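Local coordinates for methyltransferase domain-containing protein (Deinococcus radiodurans, PDB 3M33) that is of unknown function but probably acts as a methyltransferase, at residues Arg27-Gly31 and Pro32-Leu36; Arg44-Thr47 and Pro48-Val52; Glu103-Ala106 and Gly107-Ala110; Gly142-Leu145 and Asn146-Glu149. One frame throughout, in Å; residues are numbered along the deposited sequence.

Contact 1: residues Arg27-Gly31 and Pro32-Leu36; sequences RVLSG and PDPEL. With SO4 (sulfate ion), chain I.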
loop_
_atom_site.group_PDB
_atom_site.type_symbol
_atom_site.label_atom_id
_atom_site.label_comp_id
_atom_site.label_asym_id
_atom_site.label_seq_id
_atom_site.Cartn_x
_atom_site.Cartn_y
_atom_site.Cartn_z
ATOM N N ARG A 27 2.199 7.359 -16.517
ATOM C CA ARG A 27 1.660 6.146 -17.130
ATOM C C ARG A 27 0.180 6.321 -17.410
ATOM O O ARG A 27 -0.512 7.011 -16.661
ATOM C CB ARG A 27 1.859 4.955 -16.192
ATOM C CG ARG A 27 1.157 5.138 -14.831
ATOM C CD ARG A 27 2.096 4.879 -13.667
ATOM N NE ARG A 27 1.402 4.991 -12.392
ATOM C CZ ARG A 27 1.358 6.095 -11.648
ATOM N NH1 ARG A 27 2.001 7.197 -12.038
ATOM N NH2 ARG A 27 0.681 6.091 -10.500
ATOM N N VAL A 28 -0.297 5.707 -18.493
ATOM C CA VAL A 28 -1.722 5.655 -18.811
ATOM C C VAL A 28 -2.194 4.193 -18.788
ATOM O O VAL A 28 -1.608 3.330 -19.446
ATOM C CB VAL A 28 -2.014 6.220 -20.218
ATOM C CG1 VAL A 28 -3.500 6.043 -20.577
ATOM C CG2 VAL A 28 -1.600 7.679 -20.324
ATOM N N LEU A 29 -3.247 3.911 -18.033
ATOM C CA LEU A 29 -3.800 2.560 -17.973
ATOM C C LEU A 29 -4.650 2.289 -19.210
ATOM O O LEU A 29 -5.482 3.119 -19.578
ATOM C CB LEU A 29 -4.667 2.401 -16.711
ATOM C CG LEU A 29 -3.937 2.565 -15.377
ATOM C CD1 LEU A 29 -4.926 2.792 -14.231
ATOM C CD2 LEU A 29 -3.067 1.364 -15.113
ATOM N N SER A 30 -4.455 1.134 -19.848
ATOM C CA SER A 30 -5.346 0.720 -20.933
ATOM C C SER A 30 -6.560 -0.026 -20.401
ATOM O O SER A 30 -7.512 -0.250 -21.123
ATOM C CB SER A 30 -4.624 -0.173 -21.938
ATOM O OG SER A 30 -3.904 0.590 -22.879
ATOM N N GLY A 31 -6.522 -0.436 -19.141
ATOM C CA GLY A 31 -7.678 -1.088 -18.530
ATOM C C GLY A 31 -7.935 -0.555 -17.119
ATOM O O GLY A 31 -7.284 0.388 -16.703
ATOM N N PRO A 32 -8.892 -1.155 -16.390
ATOM C CA PRO A 32 -9.299 -0.712 -15.047
ATOM C C PRO A 32 -8.122 -0.668 -14.069
ATOM O O PRO A 32 -7.275 -1.562 -14.095
ATOM C CB PRO A 32 -10.281 -1.797 -14.591
ATOM C CG PRO A 32 -10.714 -2.497 -15.836
ATOM C CD PRO A 32 -9.637 -2.340 -16.853
ATOM N N ASP A 33 -8.091 0.344 -13.207
ATOM C CA ASP A 33 -7.038 0.476 -12.198
ATOM C C ASP A 33 -6.951 -0.823 -11.442
ATOM O O ASP A 33 -7.959 -1.309 -10.969
ATOM C CB ASP A 33 -7.380 1.604 -11.222
ATOM C CG ASP A 33 -6.263 1.862 -10.192
ATOM O OD1 ASP A 33 -5.850 3.032 -10.043
ATOM O OD2 ASP A 33 -5.777 0.908 -9.550
ATOM N N PRO A 34 -5.744 -1.394 -11.315
ATOM C CA PRO A 34 -5.635 -2.713 -10.681
ATOM C C PRO A 34 -5.811 -2.689 -9.163
ATOM O O PRO A 34 -5.743 -3.755 -8.551
ATOM C CB PRO A 34 -4.212 -3.162 -11.052
ATOM C CG PRO A 34 -3.464 -1.893 -11.215
ATOM C CD PRO A 34 -4.446 -0.909 -11.805
ATOM N N GLU A 35 -6.037 -1.522 -8.561
ATOM C CA GLU A 35 -6.336 -1.480 -7.123
ATOM C C GLU A 35 -7.811 -1.250 -6.817
ATOM O O GLU A 35 -8.186 -1.141 -5.659
ATOM C CB GLU A 35 -5.449 -0.457 -6.400
ATOM C CG GLU A 35 -3.987 -0.911 -6.299
ATOM C CD GLU A 35 -3.073 0.129 -5.674
ATOM O OE1 GLU A 35 -3.558 0.919 -4.844
ATOM O OE2 GLU A 35 -1.863 0.149 -6.007
ATOM N N LEU A 36 -8.659 -1.198 -7.840
ATOM C CA LEU A 36 -10.103 -1.031 -7.596
ATOM C C LEU A 36 -10.665 -2.114 -6.674
ATOM O O LEU A 36 -11.515 -1.834 -5.830
ATOM C CB LEU A 36 -10.910 -1.019 -8.896
ATOM C CG LEU A 36 -10.676 0.167 -9.833
ATOM C CD1 LEU A 36 -11.446 -0.027 -11.146
ATOM C CD2 LEU A 36 -11.049 1.486 -9.153
HETATM S S SO4 I . -1.125 2.855 -11.530
HETATM O O1 SO4 I . -2.008 3.349 -10.472
HETATM O O2 SO4 I . 0.253 2.752 -11.053
HETATM O O3 SO4 I . -1.590 1.543 -11.962
HETATM O O4 SO4 I . -1.147 3.788 -12.651
#
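Leu29 reaches over the start of the 32-36 segment with both methyls. Its CD1 lies 3.7 Å from Asp33 CA, the two side chains running at a slant to each other, while CD2 comes within 4.2 Å of Pro34 CD. The same CD2 stands 3.5 Å from O3 of a bound sulfate, so the leucine touches both the turn and the anion. With only a methyl at Leu29, as in an alanine, a gap would probably open beside Asp33 and Pro34, and the sulfate would lose one apolar neighbour.

The sulfate, probably from the crystallisation liquor, is gripped chiefly by Arg27. Sulfate O2 lies at the edge of the guanidinium, in plane, and takes a nearly straight bond from Arg27 NE (2.9 Å, 167°), with weak further bonds from NE to O4 and from NH2 to O2. Arg27 NH1 is held in turn by the carbonyl of Trp25.

Behind Leu29, a type I turn runs from Asp33 to Leu36. Asp33 carries CG anti to its amide nitrogen (chi1 -176°), which lets the carboxylate fold back over the turn: OD2 accepts from Glu35 N at 2.6 Å through its anti lone pair. This Asx turn caps the approach to helix 36-45. Glu35 forms salt bridges with Arg118, Arg119 and Arg210.

Strand 28-29 is a short strand at one edge of the sheet, its Val28 and Ser30 bonded through the backbone to His172 and Leu170 of strand 160-173; Pro34 packs on Val167 and Val169 of that strand and on Arg210 of strand 204-216, ahead of helix 36-45.

Contact 2: residues Arg44-Thr47 and Pro48-Val52; sequences RLLT and PQTRV. With SO4 (sulfate ion), chain J.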
loop_
_atom_site.group_PDB
_atom_site.type_symbol
_atom_site.label_atom_id
_atom_site.label_comp_id
_atom_site.label_asym_id
_atom_site.label_seq_id
_atom_site.Cartn_x
_atom_site.Cartn_y
_atom_site.Cartn_z
ATOM N N ARG A 44 -16.035 -2.859 2.042
ATOM C CA ARG A 44 -16.956 -3.861 2.593
ATOM C C ARG A 44 -16.615 -4.213 4.037
ATOM O O ARG A 44 -17.490 -4.572 4.815
ATOM C CB ARG A 44 -16.955 -5.153 1.752
ATOM C CG ARG A 44 -17.516 -5.031 0.342
ATOM C CD ARG A 44 -17.416 -6.383 -0.389
ATOM N NE ARG A 44 -18.467 -7.317 0.029
ATOM C CZ ARG A 44 -18.312 -8.302 0.913
ATOM N NH1 ARG A 44 -17.132 -8.526 1.486
ATOM N NH2 ARG A 44 -19.346 -9.076 1.220
ATOM N N LEU A 45 -15.336 -4.127 4.393
ATOM C CA LEU A 45 -14.877 -4.504 5.735
ATOM C C LEU A 45 -15.052 -3.433 6.829
ATOM O O LEU A 45 -14.815 -3.706 8.004
ATOM C CB LEU A 45 -13.404 -4.894 5.678
ATOM C CG LEU A 45 -13.108 -6.231 4.984
ATOM C CD1 LEU A 45 -11.703 -6.195 4.401
ATOM C CD2 LEU A 45 -13.275 -7.397 5.959
ATOM N N LEU A 46 -15.442 -2.220 6.457
ATOM C CA LEU A 46 -15.494 -1.129 7.439
ATOM C C LEU A 46 -16.906 -0.922 7.989
ATOM O O LEU A 46 -17.852 -0.769 7.224
ATOM C CB LEU A 46 -14.988 0.180 6.817
ATOM C CG LEU A 46 -13.513 0.153 6.385
ATOM C CD1 LEU A 46 -13.139 1.390 5.618
ATOM C CD2 LEU A 46 -12.641 0.000 7.607
ATOM N N THR A 47 -17.038 -0.906 9.311
ATOM C CA THR A 47 -18.309 -0.573 9.949
ATOM C C THR A 47 -18.038 0.438 11.054
ATOM O O THR A 47 -16.890 0.595 11.464
ATOM C CB THR A 47 -18.967 -1.814 10.583
ATOM O OG1 THR A 47 -18.319 -2.117 11.829
ATOM C CG2 THR A 47 -18.876 -3.004 9.640
ATOM N N PRO A 48 -19.090 1.114 11.554
ATOM C CA PRO A 48 -18.896 2.105 12.623
ATOM C C PRO A 48 -18.424 1.469 13.930
ATOM O O PRO A 48 -18.191 2.190 14.887
ATOM C CB PRO A 48 -20.295 2.714 12.814
ATOM C CG PRO A 48 -21.068 2.338 11.593
ATOM C CD PRO A 48 -20.504 1.025 11.138
ATOM N N GLN A 49 -18.294 0.145 13.973
ATOM C CA GLN A 49 -17.701 -0.519 15.131
ATOM C C GLN A 49 -16.247 -0.957 14.892
ATOM O O GLN A 49 -15.584 -1.409 15.808
ATOM C CB GLN A 49 -18.539 -1.742 15.536
ATOM C CG GLN A 49 -19.958 -1.417 16.067
ATOM C CD GLN A 49 -20.951 -0.958 14.984
ATOM O OE1 GLN A 49 -20.940 -1.453 13.852
ATOM N NE2 GLN A 49 -21.829 -0.019 15.347
ATOM N N THR A 50 -15.749 -0.843 13.664
ATOM C CA THR A 50 -14.419 -1.388 13.333
ATOM C C THR A 50 -13.253 -0.537 13.834
ATOM O O THR A 50 -13.192 0.657 13.548
ATOM C CB THR A 50 -14.248 -1.536 11.814
ATOM O OG1 THR A 50 -15.322 -2.327 11.286
ATOM C CG2 THR A 50 -12.918 -2.183 11.492
ATOM N N ARG A 51 -12.328 -1.162 14.562
ATOM C CA ARG A 51 -11.064 -0.536 14.944
ATOM C C ARG A 51 -9.982 -0.906 13.937
ATOM O O ARG A 51 -9.632 -2.081 13.787
ATOM C CB ARG A 51 -10.611 -0.998 16.333
ATOM C CG ARG A 51 -11.742 -1.238 17.325
ATOM C CD ARG A 51 -12.147 0.011 18.047
ATOM N NE ARG A 51 -11.211 0.388 19.103
ATOM C CZ ARG A 51 -11.374 1.452 19.889
ATOM N NH1 ARG A 51 -12.439 2.235 19.736
ATOM N NH2 ARG A 51 -10.477 1.734 20.828
ATOM N N VAL A 52 -9.435 0.100 13.268
ATOM C CA VAL A 52 -8.499 -0.132 12.184
ATOM C C VAL A 52 -7.078 0.269 12.566
ATOM O O VAL A 52 -6.865 1.281 13.232
ATOM C CB VAL A 52 -8.916 0.640 10.926
ATOM C CG1 VAL A 52 -7.974 0.308 9.759
ATOM C CG2 VAL A 52 -10.353 0.308 10.562
HETATM S S SO4 J . -13.271 -4.451 15.951
HETATM O O1 SO4 J . -14.068 -4.960 14.826
HETATM O O2 SO4 J . -14.156 -3.925 16.996
HETATM O O3 SO4 J . -12.463 -5.534 16.520
HETATM O O4 SO4 J . -12.430 -3.375 15.474
#
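The carbonyl group of Thr47 is approached from above its plane by Thr50 N, 2.9 Å from Thr47 O and 56° out of that plane, closing a type I turn from Thr47 to Thr50. A second flat group, the carboxamide of Gln49, folds back at chi2 and brings its OE1 to 3.4 Å from Thr47 OG1.

The two threonines interlock across this turn, their side chains meeting at about a right angle. Thr47 sets OG1 between its own N and carbonyl carbon (chi1 78°), the position from which it accepts Gln49 N at 3.1 Å, an ST turn. In the reverse sense Thr50 OG1 takes the amide of Thr47 at 3.0 Å from its N, with an N-H...O angle of 150°. A valine in place of Thr47 would probably leave Gln49 N without its side-chain acceptor.

The turn joins helix 36-45 to strand 51-55, which corresponds to the first strand of the class I methyltransferase core, and lies at that strand's N-terminal end. Beneath the polar turn, Leu46 CD2 packs crosswise on Val52 CG2 at 3.7 Å. Leu46 also touches Trp73 and Leu114 of the flanking strands, and Val52 reaches Val116, carrying this apolar layer into the sheet. A sulfate ion, probably from the crystallisation liquor, lies beside Arg51 N, although the modelled separation is too short to be trusted.

Contact 3: residues Glu103-Ala106 and Gly107-Ala110; sequences ELPA and GLGA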
loop_
_atom_site.group_PDB
_atom_site.type_symbol
_atom_site.label_atom_id
_atom_site.label_comp_id
_atom_site.label_asym_id
_atom_site.label_seq_id
_atom_site.Cartn_x
_atom_site.Cartn_y
_atom_site.Cartn_z
ATOM N N GLU A 103 9.122 -2.586 20.378
ATOM C CA GLU A 103 7.835 -2.519 21.064
ATOM C C GLU A 103 6.834 -1.627 20.335
ATOM O O GLU A 103 7.216 -0.709 19.607
ATOM C CB GLU A 103 8.015 -2.071 22.514
ATOM C CG GLU A 103 8.562 -3.180 23.410
ATOM C CD GLU A 103 8.969 -2.689 24.786
ATOM O OE1 GLU A 103 8.577 -1.560 25.162
ATOM O OE2 GLU A 103 9.682 -3.437 25.494
ATOM N N LEU A 104 5.552 -1.913 20.528
ATOM C CA LEU A 104 4.501 -1.116 19.920
ATOM C C LEU A 104 4.532 0.286 20.504
ATOM O O LEU A 104 4.833 0.470 21.680
ATOM C CB LEU A 104 3.137 -1.743 20.192
ATOM C CG LEU A 104 2.998 -3.232 19.887
ATOM C CD1 LEU A 104 1.657 -3.735 20.414
ATOM C CD2 LEU A 104 3.136 -3.477 18.395
ATOM N N PRO A 105 4.221 1.286 19.677
ATOM C CA PRO A 105 4.106 2.658 20.161
ATOM C C PRO A 105 3.176 2.701 21.348
ATOM O O PRO A 105 2.143 2.022 21.349
ATOM C CB PRO A 105 3.450 3.377 18.985
ATOM C CG PRO A 105 3.870 2.609 17.802
ATOM C CD PRO A 105 3.930 1.179 18.239
ATOM N N ALA A 106 3.534 3.489 22.351
ATOM C CA ALA A 106 2.682 3.648 23.508
ATOM C C ALA A 106 1.383 4.283 23.053
ATOM O O ALA A 106 1.385 5.229 22.264
ATOM C CB ALA A 106 3.369 4.512 24.559
ATOM N N GLY A 107 0.268 3.748 23.529
ATOM C CA GLY A 107 -1.023 4.308 23.183
ATOM C C GLY A 107 -1.618 3.815 21.877
ATOM O O GLY A 107 -2.673 4.297 21.469
ATOM N N LEU A 108 -0.961 2.854 21.226
ATOM C CA LEU A 108 -1.412 2.384 19.914
ATOM C C LEU A 108 -2.885 1.992 19.961
ATOM O O LEU A 108 -3.662 2.383 19.098
ATOM C CB LEU A 108 -0.569 1.207 19.400
ATOM C CG LEU A 108 -0.852 0.881 17.927
ATOM C CD1 LEU A 108 -0.456 2.054 17.060
ATOM C CD2 LEU A 108 -0.146 -0.388 17.453
ATOM N N GLY A 109 -3.269 1.234 20.980
ATOM C CA GLY A 109 -4.674 0.920 21.181
ATOM C C GLY A 109 -5.161 -0.418 20.640
ATOM O O GLY A 109 -6.360 -0.583 20.409
ATOM N N ALA A 110 -4.247 -1.370 20.432
ATOM C CA ALA A 110 -4.644 -2.746 20.145
ATOM C C ALA A 110 -5.663 -3.181 21.202
ATOM O O ALA A 110 -5.638 -2.671 22.324
ATOM C CB ALA A 110 -3.422 -3.674 20.162
#
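Leu104 opens the contact, directing its beta carbon at the second segment so that CB lies 4.5 Å from Leu108 CD2, a loose apolar touch. Its side chain also rests on Trp98, Arg127 and Leu131, which places it between the turn and helix 128-131.

Pro105 follows and makes two kinds of contact with the same leucine. Its ring carbon CG comes to 4.4 Å from Leu108 CD1, so that the isobutyl group of Leu108 meets both residues ahead of the turn, one methyl to each. Leu108 sends CG anti to its backbone N (chi1 -169°), which carries the branch back along the first segment; its CB also lies 3.4 Å from Pro105 O. That carbonyl oxygen accepts the amide of Leu108 at 3.2 Å from its N, the donor standing 44° out of the carbonyl plane, an oblique approach rather than one along a lone pair. Pro105 also packs against Trp98.

Ala106 occupies the first corner of the turn, with its methyl pointing away from the second segment. Gly107 then takes the second corner with a positive phi of 85°, where a beta carbon would be jammed against Ala106 O. Past the turn, Leu108 O is bonded by Arg72 NH2, and Leu108 itself reaches Leu131, tying the bend to the body of the domain.

The arrangement is a type II beta turn, Pro105 to Leu108, with glycine at its third position as is usual for this type; it lies on the surface loop that leads from strand 94-97 into strand 112-118.

Contact 4: residues Gly142-Leu145 and Asn146-Glu149; sequences GPRL and NVPE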
loop_
_atom_site.group_PDB
_atom_site.type_symbol
_atom_site.label_atom_id
_atom_site.label_comp_id
_atom_site.label_asym_id
_atom_site.label_seq_id
_atom_site.Cartn_x
_atom_site.Cartn_y
_atom_site.Cartn_z
ATOM N N GLY A 142 -0.103 -5.574 -2.817
ATOM C CA GLY A 142 1.325 -5.399 -3.060
ATOM C C GLY A 142 1.529 -4.886 -4.461
ATOM O O GLY A 142 0.661 -5.064 -5.296
ATOM N N PRO A 143 2.684 -4.263 -4.732
ATOM C CA PRO A 143 2.870 -3.573 -6.009
ATOM C C PRO A 143 3.387 -4.487 -7.125
ATOM O O PRO A 143 3.884 -3.985 -8.130
ATOM C CB PRO A 143 3.914 -2.511 -5.665
ATOM C CG PRO A 143 4.762 -3.175 -4.606
ATOM C CD PRO A 143 3.861 -4.141 -3.857
ATOM N N ARG A 144 3.254 -5.800 -6.961
ATOM C CA ARG A 144 3.710 -6.751 -7.979
ATOM C C ARG A 144 2.707 -7.871 -8.037
ATOM O O ARG A 144 1.886 -8.004 -7.124
ATOM C CB ARG A 144 5.066 -7.361 -7.598
ATOM C CG ARG A 144 6.258 -6.476 -7.838
ATOM C CD ARG A 144 7.474 -6.994 -7.063
ATOM N NE ARG A 144 7.954 -5.978 -6.125
ATOM C CZ ARG A 144 7.911 -6.087 -4.799
ATOM N NH1 ARG A 144 7.428 -7.186 -4.232
ATOM N NH2 ARG A 144 8.364 -5.096 -4.040
ATOM N N LEU A 145 2.802 -8.699 -9.076
ATOM C CA LEU A 145 1.830 -9.767 -9.306
ATOM C C LEU A 145 1.773 -10.750 -8.157
ATOM O O LEU A 145 0.703 -11.272 -7.838
ATOM C CB LEU A 145 2.144 -10.539 -10.594
ATOM C CG LEU A 145 1.039 -11.528 -10.978
ATOM C CD1 LEU A 145 -0.252 -10.758 -11.358
ATOM C CD2 LEU A 145 1.513 -12.453 -12.126
ATOM N N ASN A 146 2.924 -11.009 -7.537
ATOM C CA ASN A 146 2.992 -11.945 -6.411
ATOM C C ASN A 146 4.052 -11.475 -5.425
ATOM O O ASN A 146 5.187 -11.190 -5.816
ATOM C CB ASN A 146 3.283 -13.377 -6.911
ATOM C CG ASN A 146 3.245 -14.418 -5.794
ATOM O OD1 ASN A 146 2.273 -14.514 -5.045
ATOM N ND2 ASN A 146 4.315 -15.207 -5.683
ATOM N N VAL A 147 3.668 -11.357 -4.157
ATOM C CA VAL A 147 4.581 -10.963 -3.090
ATOM C C VAL A 147 4.682 -12.145 -2.115
ATOM O O VAL A 147 3.919 -12.242 -1.163
ATOM C CB VAL A 147 4.099 -9.677 -2.366
ATOM C CG1 VAL A 147 5.094 -9.259 -1.295
ATOM C CG2 VAL A 147 3.913 -8.534 -3.367
ATOM N N PRO A 148 5.620 -13.068 -2.378
ATOM C CA PRO A 148 5.707 -14.356 -1.677
ATOM C C PRO A 148 5.717 -14.252 -0.151
ATOM O O PRO A 148 5.134 -15.115 0.505
ATOM C CB PRO A 148 7.046 -14.939 -2.153
ATOM C CG PRO A 148 7.344 -14.268 -3.420
ATOM C CD PRO A 148 6.660 -12.915 -3.408
ATOM N N GLU A 149 6.375 -13.234 0.398
ATOM C CA GLU A 149 6.515 -13.101 1.848
ATOM C C GLU A 149 5.192 -12.988 2.583
ATOM O O GLU A 149 5.109 -13.327 3.763
ATOM C CB GLU A 149 7.357 -11.887 2.223
ATOM C CG GLU A 149 8.502 -11.638 1.303
ATOM C CD GLU A 149 8.138 -10.631 0.249
ATOM O OE1 GLU A 149 7.927 -9.450 0.628
ATOM O OE2 GLU A 149 8.056 -11.025 -0.940
#
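Between Gly142 and Val147 the chain doubles back, bringing their CA atoms to 6.4 Å, with Val147 on the inside of the bend and a negative phi at every residue from 142 to 149. Val147 fills that bend with one methyl: CG2, set anti to its carbonyl carbon, lies 4.1 Å from Gly142 CA and 4.4 Å from Pro143 CD. A beta carbon on Gly142 would point straight into this methyl, so the lack of a side chain there is what allows the close approach.

Arg144 crosses Val147 at about a right angle, and its NH1 comes to 3.9 Å from Val147 CG2. The bend at chi3 (-120°) swings the guanidinium back beside Pro143, whose CG lies over one face, 4.1 Å above the plane and offset toward the rim. Glu149 OE2 is 5.1 Å from Arg144 NH1, an opposite charge without direct contact.

The loop leaves the C-terminal end of strand 136-142, which matches the fifth strand of the class I methyltransferase core, and leads into helix 149-156, starting a beta-alpha-beta crossover to strand 160-173, with strand 204-216 between them. Two histidines bond to its backbone: His166 ND1 of strand 160-173 to Leu145 O, and His211 ND1 of the adjacent strand 204-216 to Val147 N. A sulfate beside Pro143 and a glycerol bonded to Pro143 O, both probably from the crystallisation liquor, lie along the loop.

The four contacts follow one another along the chain, each a bend between or beside elements of one mixed sheet. Contacts 1 and 2 flank helix 36-45, their centres about 27 Å apart. Contact 2 starts strand 51-55, and contact 3, about 19 Å from it between centres, precedes strand 112-118, so both lie where parallel strands begin. Contact 4 instead follows the C-terminal end of strand 136-142, the side where cofactor sites usually form in methyltransferases of this fold, though here such a site is only presumed; its centre is about 17 Å from that of contact 1. Contacts 1 and 3, about 36 Å apart between centres, lie on opposite sides of the chain's centre.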